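Local coordinates for hypothetical protein Atu1540 (Agrobacterium tumefaciens str. C58, PDB 2HWJ) that is of unknown function but probably belongs to the ParB-like nuclease family and may act on nucleic acid, at residues Asp15-Thr20 with Asp61-Ile66; Leu31-Trp36 with Leu75-Val80; Arg137-Ala142 with Asp180-Ala185. All blocks are in the same frame, centred on the assembly; numbering follows the deposited sequence.

Contact 1: Asp15-Thr20 with Asp61-Ile66; sequences DKLRPT and DRAYLI
The carbonyl oxygen of Arg18 is held by one hydrogen bond, from Leu65 N (3.0 Å), and touched by the CA of Tyr64 in a C-H...O contact (3.3 Å). On its amide side Arg18 pays back, with Arg18 N bonded to Ala63 O at 3.0 Å. Together these make a single parallel bridge between Arg18 and Tyr64. It runs along the edge of strand 63-65, an outermost strand of the mixed sheet within this chain, while Tyr64 and Ile66 bond through their backbones to strand 52-57. Further on, Thr20 OG1 lies 2.8 Å from Leu65 O and is hydrogen-bonded to Leu108 O.

The side chains divide between two faces. On one, Leu17 reaches in with CD2, 4.1 Å from Leu65 CB, and Leu17, Ala63 and Leu65 pack on Val55 and Val53 of strand 52-57. On the other, Arg18 lays its CB over the Tyr64 ring, 3.7 Å from the centroid in a CH-pi contact, while the methyl of Thr20 meets that ring at its edge. Bends at chi2 and chi3 then carry the Arg18 guanidinium flat onto that of Arg62, centres 3.3 Å apart and planes 13° from parallel.

Two like charges stacked this closely would probably need their surroundings to offset the repulsion, and here both arginines also touch a crystal neighbour, so this pair may partly reflect the lattice. The backbone bridge, the apolar face and the Thr20 side chain join the loop to the sheet, and the arginines, with Lys16 nearby, would probably make this end of the contact positive.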
ATOM      1  N   ASP A  15      12.316 -29.748   1.512  1.00 55.64           N
ATOM      2  CA  ASP A  15      11.515 -30.560   2.401  1.00 57.00           C
ATOM      3  C   ASP A  15      11.446 -29.894   3.816  1.00 56.23           C
ATOM      4  O   ASP A  15      10.919 -30.436   4.731  1.00 56.16           O
ATOM      5  CB  ASP A  15      12.049 -32.000   2.412  1.00 56.48           C
ATOM      6  CG  ASP A  15      13.364 -32.100   3.118  1.00 62.42           C
ATOM      7  OD1 ASP A  15      13.555 -31.335   4.078  1.00 66.09           O
ATOM      8  OD2 ASP A  15      14.241 -32.932   2.749  1.00 71.27           O
ATOM      9  N   LYS A  16      12.057 -28.738   3.999  1.00 56.44           N
ATOM     10  CA  LYS A  16      12.119 -28.158   5.327  1.00 56.37           C
ATOM     11  C   LYS A  16      11.312 -26.864   5.402  1.00 55.13           C
ATOM     12  O   LYS A  16      11.085 -26.409   6.474  1.00 53.37           O
ATOM     13  CB  LYS A  16      13.576 -27.917   5.758  1.00 57.50           C
ATOM     14  CG  LYS A  16      14.324 -29.188   6.051  1.00 61.07           C
ATOM     15  CD  LYS A  16      14.577 -29.423   7.555  1.00 68.37           C
ATOM     16  CE  LYS A  16      15.130 -30.845   7.850  1.00 66.61           C
ATOM     17  NZ  LYS A  16      14.008 -31.908   7.705  1.00 67.90           N
ATOM     18  N   LEU A  17      10.867 -26.304   4.263  1.00 54.70           N
ATOM     19  CA  LEU A  17      10.046 -25.111   4.258  1.00 55.26           C
ATOM     20  C   LEU A  17       8.688 -25.347   4.758  1.00 55.75           C
ATOM     21  O   LEU A  17       8.020 -26.291   4.381  1.00 56.81           O
ATOM     22  CB  LEU A  17       9.855 -24.532   2.890  1.00 55.00           C
ATOM     23  CG  LEU A  17      11.008 -23.703   2.404  1.00 56.56           C
ATOM     24  CD1 LEU A  17      10.982 -23.696   0.865  1.00 55.42           C
ATOM     25  CD2 LEU A  17      10.846 -22.331   2.973  1.00 57.06           C
ATOM     26  N   ARG A  18       8.227 -24.429   5.561  1.00 56.64           N
ATOM     27  CA  ARG A  18       6.927 -24.567   6.069  1.00 58.64           C
ATOM     28  C   ARG A  18       5.972 -23.706   5.242  1.00 58.53           C
ATOM     29  O   ARG A  18       6.107 -22.525   5.214  1.00 60.56           O
ATOM     30  CB  ARG A  18       6.964 -24.192   7.539  1.00 59.25           C
ATOM     31  CG  ARG A  18       7.633 -25.263   8.326  1.00 61.21           C
ATOM     32  CD  ARG A  18       6.657 -26.076   9.114  1.00 70.43           C
ATOM     33  NE  ARG A  18       7.303 -26.407  10.387  1.00 79.77           N
ATOM     34  CZ  ARG A  18       7.674 -27.630  10.788  1.00 83.25           C
ATOM     35  NH1 ARG A  18       7.370 -28.724  10.077  1.00 86.33           N
ATOM     36  NH2 ARG A  18       8.310 -27.772  11.956  1.00 84.94           N
ATOM     37  N   PRO A  19       4.999 -24.314   4.575  1.00 57.82           N
ATOM     38  CA  PRO A  19       3.981 -23.643   3.778  1.00 57.56           C
ATOM     39  C   PRO A  19       3.230 -22.543   4.542  1.00 57.32           C
ATOM     40  O   PRO A  19       3.226 -22.592   5.767  1.00 55.68           O
ATOM     41  CB  PRO A  19       2.960 -24.762   3.487  1.00 56.60           C
ATOM     42  CG  PRO A  19       3.698 -25.988   3.591  1.00 57.91           C
ATOM     43  CD  PRO A  19       4.866 -25.777   4.545  1.00 58.22           C
ATOM     44  N   THR A  20       2.532 -21.612   3.845  1.00 56.73           N
ATOM     45  CA  THR A  20       1.674 -20.751   4.597  1.00 55.84           C
ATOM     46  C   THR A  20       0.300 -20.691   4.005  1.00 55.71           C
ATOM     47  O   THR A  20      -0.488 -19.775   4.271  1.00 57.35           O
ATOM     48  CB  THR A  20       2.349 -19.301   4.858  1.00 57.20           C
ATOM     49  OG1 THR A  20       2.570 -18.623   3.634  1.00 56.83           O
ATOM     50  CG2 THR A  20       3.694 -19.369   5.661  1.00 55.68           C
ATOM     51  N   ASP A  61      13.796 -23.128  14.605  1.00 66.45           N
ATOM     52  CA  ASP A  61      14.423 -22.295  13.581  1.00 68.58           C
ATOM     53  C   ASP A  61      13.740 -22.101  12.208  1.00 67.57           C
ATOM     54  O   ASP A  61      14.305 -21.616  11.242  1.00 69.56           O
ATOM     55  CB  ASP A  61      15.939 -22.354  13.650  1.00 69.66           C
ATOM     56  CG  ASP A  61      16.461 -21.393  14.696  1.00 75.23           C
ATOM     57  OD1 ASP A  61      17.214 -21.888  15.583  1.00 78.74           O
ATOM     58  OD2 ASP A  61      16.030 -20.165  14.667  1.00 79.60           O
ATOM     59  N   ARG A  62      12.456 -22.365  12.190  1.00 64.88           N
ATOM     60  CA  ARG A  62      11.869 -22.783  11.000  1.00 61.19           C
ATOM     61  C   ARG A  62      11.683 -21.595  10.046  1.00 58.98           C
ATOM     62  O   ARG A  62      11.487 -20.455  10.448  1.00 59.29           O
ATOM     63  CB  ARG A  62      10.623 -23.621  11.362  1.00 62.34           C
ATOM     64  CG  ARG A  62      10.931 -24.976  12.123  1.00 65.44           C
ATOM     65  CD  ARG A  62      11.921 -25.806  11.273  1.00 73.13           C
ATOM     66  NE  ARG A  62      11.624 -27.236  11.180  1.00 78.73           N
ATOM     67  CZ  ARG A  62      10.921 -27.865  10.208  1.00 78.98           C
ATOM     68  NH1 ARG A  62      10.368 -27.242   9.170  1.00 72.36           N
ATOM     69  NH2 ARG A  62      10.765 -29.186  10.295  1.00 83.54           N
ATOM     70  N   ALA A  63      11.838 -21.851   8.766  1.00 56.61           N
ATOM     71  CA  ALA A  63      11.557 -20.882   7.718  1.00 55.02           C
ATOM     72  C   ALA A  63      10.167 -21.097   7.094  1.00 55.04           C
ATOM     73  O   ALA A  63       9.872 -22.222   6.623  1.00 53.72           O
ATOM     74  CB  ALA A  63      12.585 -21.015   6.669  1.00 53.33           C
ATOM     75  N   TYR A  64       9.352 -20.036   7.038  1.00 54.27           N
ATOM     76  CA  TYR A  64       8.004 -20.106   6.399  1.00 55.28           C
ATOM     77  C   TYR A  64       7.968 -19.465   5.050  1.00 55.07           C
ATOM     78  O   TYR A  64       8.347 -18.307   4.945  1.00 57.11           O
ATOM     79  CB  TYR A  64       6.941 -19.418   7.302  1.00 55.55           C
ATOM     80  CG  TYR A  64       6.743 -20.242   8.516  1.00 55.05           C
ATOM     81  CD1 TYR A  64       7.785 -20.324   9.478  1.00 52.77           C
ATOM     82  CD2 TYR A  64       5.615 -21.092   8.640  1.00 52.90           C
ATOM     83  CE1 TYR A  64       7.677 -21.176  10.605  1.00 49.39           C
ATOM     84  CE2 TYR A  64       5.478 -21.924   9.757  1.00 49.90           C
ATOM     85  CZ  TYR A  64       6.524 -21.938  10.732  1.00 51.66           C
ATOM     86  OH  TYR A  64       6.467 -22.725  11.824  1.00 56.89           O
ATOM     87  N   LEU A  65       7.541 -20.189   4.042  1.00 55.43           N
ATOM     88  CA  LEU A  65       7.530 -19.748   2.624  1.00 57.80           C
ATOM     89  C   LEU A  65       6.415 -18.753   2.478  1.00 60.17           C
ATOM     90  O   LEU A  65       5.294 -19.020   2.902  1.00 60.19           O
ATOM     91  CB  LEU A  65       7.152 -20.932   1.722  1.00 56.13           C
ATOM     92  CG  LEU A  65       7.034 -20.593   0.249  1.00 57.17           C
ATOM     93  CD1 LEU A  65       8.354 -20.011  -0.317  1.00 53.74           C
ATOM     94  CD2 LEU A  65       6.581 -21.790  -0.591  1.00 57.61           C
ATOM     95  N   ILE A  66       6.682 -17.629   1.834  1.00 63.65           N
ATOM     96  CA  ILE A  66       5.704 -16.513   1.820  1.00 66.50           C
ATOM     97  C   ILE A  66       5.078 -16.321   0.439  1.00 68.96           C
ATOM     98  O   ILE A  66       3.982 -15.788   0.271  1.00 72.07           O
ATOM     99  CB  ILE A  66       6.395 -15.218   2.370  1.00 66.46           C
ATOM    100  CG1 ILE A  66       6.228 -15.240   3.848  1.00 65.92           C
ATOM    101  CG2 ILE A  66       5.795 -13.952   1.887  1.00 66.68           C
ATOM    102  CD1 ILE A  66       5.023 -15.991   4.144  1.00 62.14           C
TER

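Contact 2: Leu31-Trp36 with Leu75-Val80; sequences LKRKEW and LSKEGV
A Schellman motif closes helix 69-77, and its residues Glu78 and Val80 meet Arg33 and Trp36 of helix 26-37. Gly79 takes positive phi (83°), with Val80 N bonded to Leu75 O and Gly79 N to Ser76 O; this turn presents Glu78 and Val80 to the other helix.

Arg33 NH1 donates to Glu78 OE1 at 2.7 Å in a salt bridge. The oxygen lies near the guanidinium plane, but is approached on its anti side, with the donor 33° out of the carboxylate plane. Lys77 crosses the arginine at about a right angle, its CB over one guanidinium face and 3.6 Å from Arg33 NE. Trp36 points its indole along the turn because chi1 of 166° puts CG across from the backbone N. Leu75 CD1 sits over one ring face, 4.0 Å from Trp36 CE3, and Val80 CG2 touches the benzene part, 3.6 Å from Trp36 CZ2. The aliphatic part of Glu78 slides past the pyrrole side.

Around these, Glu78 OE1 has a second salt bridge from Arg37, Arg33 NE one to Glu30, and Lys77 a cation-pi contact with Phe26. Acids thus alternate with bases across the surface of the two helices, and the positive charge of Arg33, brought to the carbonyl end of helix 69-77, would probably be favourable there as well.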
ATOM      1  N   LEU A  31       2.222 -27.071 -15.288  1.00 57.46           N
ATOM      2  CA  LEU A  31       2.840 -26.146 -16.264  1.00 58.12           C
ATOM      3  C   LEU A  31       4.244 -25.726 -15.815  1.00 58.54           C
ATOM      4  O   LEU A  31       5.200 -25.962 -16.553  1.00 58.66           O
ATOM      5  CB  LEU A  31       1.959 -24.944 -16.598  1.00 57.73           C
ATOM      6  CG  LEU A  31       0.682 -25.398 -17.339  1.00 59.34           C
ATOM      7  CD1 LEU A  31      -0.202 -24.190 -17.647  1.00 57.50           C
ATOM      8  CD2 LEU A  31       0.945 -26.263 -18.619  1.00 56.44           C
ATOM      9  N   LYS A  32       4.393 -25.167 -14.597  1.00 59.22           N
ATOM     10  CA  LYS A  32       5.745 -24.905 -14.076  1.00 58.62           C
ATOM     11  C   LYS A  32       6.649 -26.129 -14.245  1.00 59.09           C
ATOM     12  O   LYS A  32       7.717 -25.988 -14.826  1.00 59.67           O
ATOM     13  CB  LYS A  32       5.738 -24.357 -12.669  1.00 57.84           C
ATOM     14  CG  LYS A  32       5.539 -22.831 -12.583  1.00 57.39           C
ATOM     15  CD  LYS A  32       4.775 -22.561 -11.301  1.00 59.82           C
ATOM     16  CE  LYS A  32       4.641 -21.110 -10.905  1.00 62.22           C
ATOM     17  NZ  LYS A  32       4.742 -20.128 -12.013  1.00 67.97           N
ATOM     18  N   ARG A  33       6.225 -27.325 -13.832  1.00 59.17           N
ATOM     19  CA  ARG A  33       7.098 -28.456 -13.978  1.00 60.58           C
ATOM     20  C   ARG A  33       7.514 -28.711 -15.451  1.00 63.29           C
ATOM     21  O   ARG A  33       8.609 -29.228 -15.705  1.00 63.90           O
ATOM     22  CB  ARG A  33       6.404 -29.701 -13.527  1.00 60.77           C
ATOM     23  CG  ARG A  33       5.821 -29.750 -12.167  1.00 60.50           C
ATOM     24  CD  ARG A  33       6.267 -31.091 -11.697  1.00 56.78           C
ATOM     25  NE  ARG A  33       5.300 -32.149 -11.549  1.00 53.52           N
ATOM     26  CZ  ARG A  33       5.649 -33.436 -11.680  1.00 54.61           C
ATOM     27  NH1 ARG A  33       6.887 -33.766 -11.997  1.00 50.02           N
ATOM     28  NH2 ARG A  33       4.779 -34.402 -11.504  1.00 52.40           N
ATOM     29  N   LYS A  34       6.643 -28.438 -16.436  1.00 65.32           N
ATOM     30  CA  LYS A  34       7.071 -28.622 -17.833  1.00 67.38           C
ATOM     31  C   LYS A  34       8.163 -27.646 -18.129  1.00 67.87           C
ATOM     32  O   LYS A  34       9.203 -28.059 -18.609  1.00 67.76           O
ATOM     33  CB  LYS A  34       5.960 -28.441 -18.896  1.00 68.08           C
ATOM     34  CG  LYS A  34       5.173 -29.712 -19.361  1.00 70.95           C
ATOM     35  CD  LYS A  34       5.830 -30.633 -20.435  1.00 74.86           C
ATOM     36  CE  LYS A  34       5.716 -30.110 -21.889  1.00 77.31           C
ATOM     37  NZ  LYS A  34       4.539 -29.224 -22.160  1.00 77.03           N
ATOM     38  N   GLU A  35       7.917 -26.363 -17.844  1.00 69.01           N
ATOM     39  CA  GLU A  35       8.844 -25.291 -18.244  1.00 71.94           C
ATOM     40  C   GLU A  35      10.230 -25.725 -17.775  1.00 71.19           C
ATOM     41  O   GLU A  35      11.173 -25.808 -18.576  1.00 70.50           O
ATOM     42  CB  GLU A  35       8.456 -23.889 -17.679  1.00 71.00           C
ATOM     43  CG  GLU A  35       7.707 -22.864 -18.652  1.00 74.12           C
ATOM     44  CD  GLU A  35       7.409 -21.417 -17.984  1.00 76.84           C
ATOM     45  OE1 GLU A  35       8.033 -20.411 -18.419  1.00 80.21           O
ATOM     46  OE2 GLU A  35       6.579 -21.262 -17.012  1.00 81.88           O
ATOM     47  N   TRP A  36      10.298 -26.056 -16.483  1.00 71.61           N
ATOM     48  CA  TRP A  36      11.515 -26.453 -15.830  1.00 71.86           C
ATOM     49  C   TRP A  36      12.086 -27.730 -16.409  1.00 72.66           C
ATOM     50  O   TRP A  36      13.278 -27.807 -16.626  1.00 73.15           O
ATOM     51  CB  TRP A  36      11.275 -26.629 -14.339  1.00 71.99           C
ATOM     52  CG  TRP A  36      12.399 -27.363 -13.659  1.00 71.29           C
ATOM     53  CD1 TRP A  36      12.515 -28.713 -13.517  1.00 71.48           C
ATOM     54  CD2 TRP A  36      13.566 -26.793 -13.047  1.00 70.02           C
ATOM     55  NE1 TRP A  36      13.675 -29.024 -12.865  1.00 71.89           N
ATOM     56  CE2 TRP A  36      14.341 -27.866 -12.556  1.00 70.24           C
ATOM     57  CE3 TRP A  36      14.042 -25.480 -12.889  1.00 72.51           C
ATOM     58  CZ2 TRP A  36      15.588 -27.678 -11.904  1.00 72.31           C
ATOM     59  CZ3 TRP A  36      15.298 -25.272 -12.230  1.00 73.37           C
ATOM     60  CH2 TRP A  36      16.048 -26.377 -11.738  1.00 73.36           C
ATOM     61  N   LEU A  75       9.048 -27.576  -8.073  1.00 56.87           N
ATOM     62  CA  LEU A  75      10.475 -27.923  -8.024  1.00 56.95           C
ATOM     63  C   LEU A  75      10.599 -29.182  -7.167  1.00 56.84           C
ATOM     64  O   LEU A  75      11.349 -30.113  -7.471  1.00 57.16           O
ATOM     65  CB  LEU A  75      11.294 -26.784  -7.432  1.00 56.93           C
ATOM     66  CG  LEU A  75      12.070 -25.685  -8.164  1.00 56.06           C
ATOM     67  CD1 LEU A  75      11.761 -25.503  -9.557  1.00 58.39           C
ATOM     68  CD2 LEU A  75      11.907 -24.360  -7.459  1.00 55.74           C
ATOM     69  N   SER A  76       9.792 -29.240  -6.132  1.00 57.36           N
ATOM     70  CA  SER A  76       9.837 -30.388  -5.276  1.00 58.49           C
ATOM     71  C   SER A  76       9.453 -31.669  -6.023  1.00 59.47           C
ATOM     72  O   SER A  76      10.205 -32.666  -6.003  1.00 59.32           O
ATOM     73  CB  SER A  76       8.901 -30.186  -4.144  1.00 58.31           C
ATOM     74  OG  SER A  76       8.915 -31.418  -3.515  1.00 60.07           O
ATOM     75  N   LYS A  77       8.311 -31.624  -6.720  1.00 59.87           N
ATOM     76  CA  LYS A  77       7.959 -32.706  -7.608  1.00 60.63           C
ATOM     77  C   LYS A  77       9.035 -33.005  -8.683  1.00 60.98           C
ATOM     78  O   LYS A  77       9.140 -34.145  -9.137  1.00 60.93           O
ATOM     79  CB  LYS A  77       6.590 -32.499  -8.232  1.00 60.37           C
ATOM     80  CG  LYS A  77       5.463 -32.547  -7.240  1.00 62.42           C
ATOM     81  CD  LYS A  77       4.096 -32.631  -8.013  1.00 65.65           C
ATOM     82  CE  LYS A  77       2.830 -32.770  -7.125  1.00 65.75           C
ATOM     83  NZ  LYS A  77       1.634 -33.141  -7.972  1.00 69.54           N
ATOM     84  N   GLU A  78       9.866 -32.035  -9.073  1.00 61.20           N
ATOM     85  CA  GLU A  78      10.910 -32.370 -10.072  1.00 60.96           C
ATOM     86  C   GLU A  78      12.142 -32.996  -9.469  1.00 60.37           C
ATOM     87  O   GLU A  78      13.116 -33.222 -10.168  1.00 59.01           O
ATOM     88  CB  GLU A  78      11.336 -31.146 -10.891  1.00 61.33           C
ATOM     89  CG  GLU A  78      10.474 -30.864 -12.096  1.00 61.95           C
ATOM     90  CD  GLU A  78      10.203 -32.118 -12.984  1.00 67.27           C
ATOM     91  OE1 GLU A  78       8.995 -32.488 -13.121  1.00 65.15           O
ATOM     92  OE2 GLU A  78      11.177 -32.716 -13.549  1.00 68.29           O
ATOM     93  N   GLY A  79      12.110 -33.248  -8.163  1.00 60.62           N
ATOM     94  CA  GLY A  79      13.271 -33.809  -7.464  1.00 60.80           C
ATOM     95  C   GLY A  79      14.320 -32.763  -7.042  1.00 61.88           C
ATOM     96  O   GLY A  79      15.426 -33.119  -6.671  1.00 62.33           O
ATOM     97  N   VAL A  80      13.995 -31.473  -7.072  1.00 61.23           N
ATOM     98  CA  VAL A  80      14.971 -30.503  -6.731  1.00 60.87           C
ATOM     99  C   VAL A  80      14.990 -30.455  -5.215  1.00 61.54           C
ATOM    100  O   VAL A  80      13.939 -30.359  -4.647  1.00 62.62           O
ATOM    101  CB  VAL A  80      14.576 -29.140  -7.251  1.00 60.64           C
ATOM    102  CG1 VAL A  80      15.533 -28.135  -6.706  1.00 58.72           C
ATOM    103  CG2 VAL A  80      14.616 -29.109  -8.741  1.00 57.76           C
TER

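Contact 3: Arg137-Ala142 with Asp180-Ala185; sequences RSLAGA and DALAEA
Leu139 is the bump of this contact, and the hollow that takes it lies on helix 178-189 between Ala181, Leu182 and Ala185. Its isobutyl fork straddles the site. One prong, CD1, settles on the backbone itself, 3.7 Å from Leu182 CA and 3.9 Å from Ala181 C, with Ala181 CB close by at 4.1 Å from the same Leu139 CD1. The other prong, CD2, lies between Ala181 O, 4.1 Å away, and Ala185 CB, 4.2 Å from the same Leu139 CD2. Ala181 and Ala185, one turn apart and both directed at helix 135-146, form a low floor to the hollow, which is consistent with a leucine methyl reaching main-chain atoms. The fork is set there by chi1 of -171°, which sends CG out opposite the backbone N.

Behind this lies a helix pair: the axes of segments 137-142 and 180-185 approach to 9.9 Å and cross at -63°, a steep angle that limits the meeting to a short patch around Leu139 and Leu182. Both helices belong to the all-helical C-terminal part of the chain that also contains helices 157-166 and 171-176. Leu165 of helix 157-166 and Ile169 of the following loop each touch both Leu139 and Ala185 and complete the surroundings of the hollow.

A second, shallower fit lies a turn further along helix 135-146. Here the roles are reversed: Leu182 is the bump, and it lies against Ala142. Ala142 CB approaches Leu182 CG at 4.5 Å, and Leu182 CD2 lies 4.4 Å from Ala142 C, a looser touch than that of Leu139. Phe178, at the start of helix 178-189, packs against Leu139 and Ala142 alike.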
ATOM      1  N   ARG A 137      -8.226 -22.323  -8.243  1.00 55.18           N
ATOM      2  CA  ARG A 137      -7.042 -21.539  -8.242  1.00 54.78           C
ATOM      3  C   ARG A 137      -6.364 -21.594  -9.635  1.00 56.02           C
ATOM      4  O   ARG A 137      -5.826 -20.551 -10.104  1.00 56.10           O
ATOM      5  CB  ARG A 137      -6.139 -21.978  -7.138  1.00 54.73           C
ATOM      6  CG  ARG A 137      -4.851 -21.257  -7.113  1.00 53.33           C
ATOM      7  CD  ARG A 137      -5.063 -19.818  -6.893  1.00 54.96           C
ATOM      8  NE  ARG A 137      -3.801 -19.124  -6.886  1.00 57.82           N
ATOM      9  CZ  ARG A 137      -3.094 -18.867  -7.991  1.00 61.57           C
ATOM     10  NH1 ARG A 137      -3.544 -19.274  -9.174  1.00 61.92           N
ATOM     11  NH2 ARG A 137      -1.927 -18.235  -7.915  1.00 59.07           N
ATOM     12  N   SER A 138      -6.397 -22.758 -10.319  1.00 55.02           N
ATOM     13  CA  SER A 138      -5.721 -22.876 -11.626  1.00 54.71           C
ATOM     14  C   SER A 138      -6.471 -22.113 -12.661  1.00 55.40           C
ATOM     15  O   SER A 138      -5.895 -21.479 -13.560  1.00 55.05           O
ATOM     16  CB  SER A 138      -5.692 -24.283 -12.105  1.00 54.02           C
ATOM     17  OG  SER A 138      -4.900 -25.078 -11.289  1.00 55.27           O
ATOM     18  N   LEU A 139      -7.785 -22.218 -12.569  1.00 55.98           N
ATOM     19  CA  LEU A 139      -8.631 -21.489 -13.486  1.00 56.86           C
ATOM     20  C   LEU A 139      -8.377 -19.985 -13.343  1.00 57.70           C
ATOM     21  O   LEU A 139      -8.109 -19.345 -14.344  1.00 58.72           O
ATOM     22  CB  LEU A 139     -10.105 -21.800 -13.241  1.00 57.06           C
ATOM     23  CG  LEU A 139     -11.002 -21.206 -14.333  1.00 58.65           C
ATOM     24  CD1 LEU A 139     -10.760 -21.834 -15.720  1.00 57.25           C
ATOM     25  CD2 LEU A 139     -12.441 -21.259 -13.973  1.00 59.20           C
ATOM     26  N   ALA A 140      -8.430 -19.454 -12.106  1.00 57.37           N
ATOM     27  CA  ALA A 140      -8.151 -18.073 -11.864  1.00 56.96           C
ATOM     28  C   ALA A 140      -6.736 -17.689 -12.393  1.00 57.07           C
ATOM     29  O   ALA A 140      -6.557 -16.639 -12.990  1.00 56.98           O
ATOM     30  CB  ALA A 140      -8.333 -17.745 -10.423  1.00 56.55           C
ATOM     31  N   GLY A 141      -5.742 -18.548 -12.247  1.00 57.35           N
ATOM     32  CA  GLY A 141      -4.385 -18.232 -12.815  1.00 56.60           C
ATOM     33  C   GLY A 141      -4.494 -18.070 -14.318  1.00 57.04           C
ATOM     34  O   GLY A 141      -4.008 -17.079 -14.896  1.00 58.22           O
ATOM     35  N   ALA A 142      -5.200 -18.997 -14.963  1.00 56.80           N
ATOM     36  CA  ALA A 142      -5.112 -19.118 -16.397  1.00 56.22           C
ATOM     37  C   ALA A 142      -5.847 -17.943 -16.935  1.00 57.29           C
ATOM     38  O   ALA A 142      -5.428 -17.377 -17.955  1.00 57.96           O
ATOM     39  CB  ALA A 142      -5.746 -20.349 -16.841  1.00 55.52           C
ATOM     40  N   ASP A 180     -13.220 -24.642 -22.032  1.00 53.93           N
ATOM     41  CA  ASP A 180     -14.581 -24.157 -21.916  1.00 53.94           C
ATOM     42  C   ASP A 180     -14.851 -23.549 -20.543  1.00 54.85           C
ATOM     43  O   ASP A 180     -15.677 -22.652 -20.420  1.00 55.34           O
ATOM     44  CB  ASP A 180     -15.584 -25.264 -22.145  1.00 52.94           C
ATOM     45  CG  ASP A 180     -15.484 -25.836 -23.497  1.00 53.89           C
ATOM     46  OD1 ASP A 180     -14.842 -25.210 -24.366  1.00 57.09           O
ATOM     47  OD2 ASP A 180     -16.038 -26.919 -23.702  1.00 54.23           O
ATOM     48  N   ALA A 181     -14.199 -24.039 -19.493  1.00 54.95           N
ATOM     49  CA  ALA A 181     -14.368 -23.364 -18.214  1.00 55.56           C
ATOM     50  C   ALA A 181     -13.676 -21.998 -18.275  1.00 56.19           C
ATOM     51  O   ALA A 181     -14.141 -21.046 -17.648  1.00 57.12           O
ATOM     52  CB  ALA A 181     -13.831 -24.184 -17.071  1.00 55.46           C
ATOM     53  N   LEU A 182     -12.601 -21.906 -19.054  1.00 55.68           N
ATOM     54  CA  LEU A 182     -11.813 -20.712 -19.111  1.00 56.55           C
ATOM     55  C   LEU A 182     -12.635 -19.718 -19.884  1.00 57.52           C
ATOM     56  O   LEU A 182     -12.741 -18.547 -19.506  1.00 57.30           O
ATOM     57  CB  LEU A 182     -10.520 -20.991 -19.887  1.00 56.31           C
ATOM     58  CG  LEU A 182      -9.282 -20.192 -19.555  1.00 55.92           C
ATOM     59  CD1 LEU A 182      -8.317 -20.173 -20.727  1.00 57.20           C
ATOM     60  CD2 LEU A 182      -9.633 -18.785 -19.080  1.00 56.79           C
ATOM     61  N   ALA A 183     -13.262 -20.222 -20.950  1.00 58.21           N
ATOM     62  CA  ALA A 183     -14.068 -19.380 -21.850  1.00 58.72           C
ATOM     63  C   ALA A 183     -15.223 -18.756 -21.078  1.00 58.65           C
ATOM     64  O   ALA A 183     -15.537 -17.584 -21.268  1.00 58.93           O
ATOM     65  CB  ALA A 183     -14.565 -20.186 -23.143  1.00 56.97           C
ATOM     66  N   GLU A 184     -15.820 -19.532 -20.184  1.00 59.37           N
ATOM     67  CA  GLU A 184     -16.840 -18.997 -19.315  1.00 61.43           C
ATOM     68  C   GLU A 184     -16.314 -17.917 -18.395  1.00 60.43           C
ATOM     69  O   GLU A 184     -16.943 -16.864 -18.281  1.00 60.08           O
ATOM     70  CB  GLU A 184     -17.542 -20.106 -18.525  1.00 62.27           C
ATOM     71  CG  GLU A 184     -18.806 -20.485 -19.246  1.00 70.76           C
ATOM     72  CD  GLU A 184     -20.033 -20.739 -18.328  1.00 82.07           C
ATOM     73  OE1 GLU A 184     -20.053 -20.263 -17.131  1.00 84.45           O
ATOM     74  OE2 GLU A 184     -21.000 -21.402 -18.856  1.00 83.98           O
ATOM     75  N   ALA A 185     -15.184 -18.195 -17.763  1.00 58.91           N
ATOM     76  CA  ALA A 185     -14.577 -17.303 -16.829  1.00 60.80           C
ATOM     77  C   ALA A 185     -14.286 -15.966 -17.485  1.00 62.40           C
ATOM     78  O   ALA A 185     -14.471 -14.850 -16.914  1.00 61.61           O
ATOM     79  CB  ALA A 185     -13.262 -17.908 -16.334  1.00 60.71           C
TER

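How the contacts relate
Contacts 1 and 2 interlock along the chain: 15-20, 31-36, 61-66 and 75-80 alternate, so the loop after strand 9-13 and helix 26-37 are each tied to successive elements, strand 63-65 and helix 69-77. Their centres are about 19 Å apart. Contact 3 comes later in sequence, among the C-terminal helices, with its centre about 29 Å from that of contact 1, on the opposite side of the chain's centre, and about 22 Å from that of contact 2. Helix 26-37 supplies one side of contact 2, and its Glu28 forms a salt bridge with Arg137, on the 137-142 segment but outside its packing; this links the sheet-containing and helical parts.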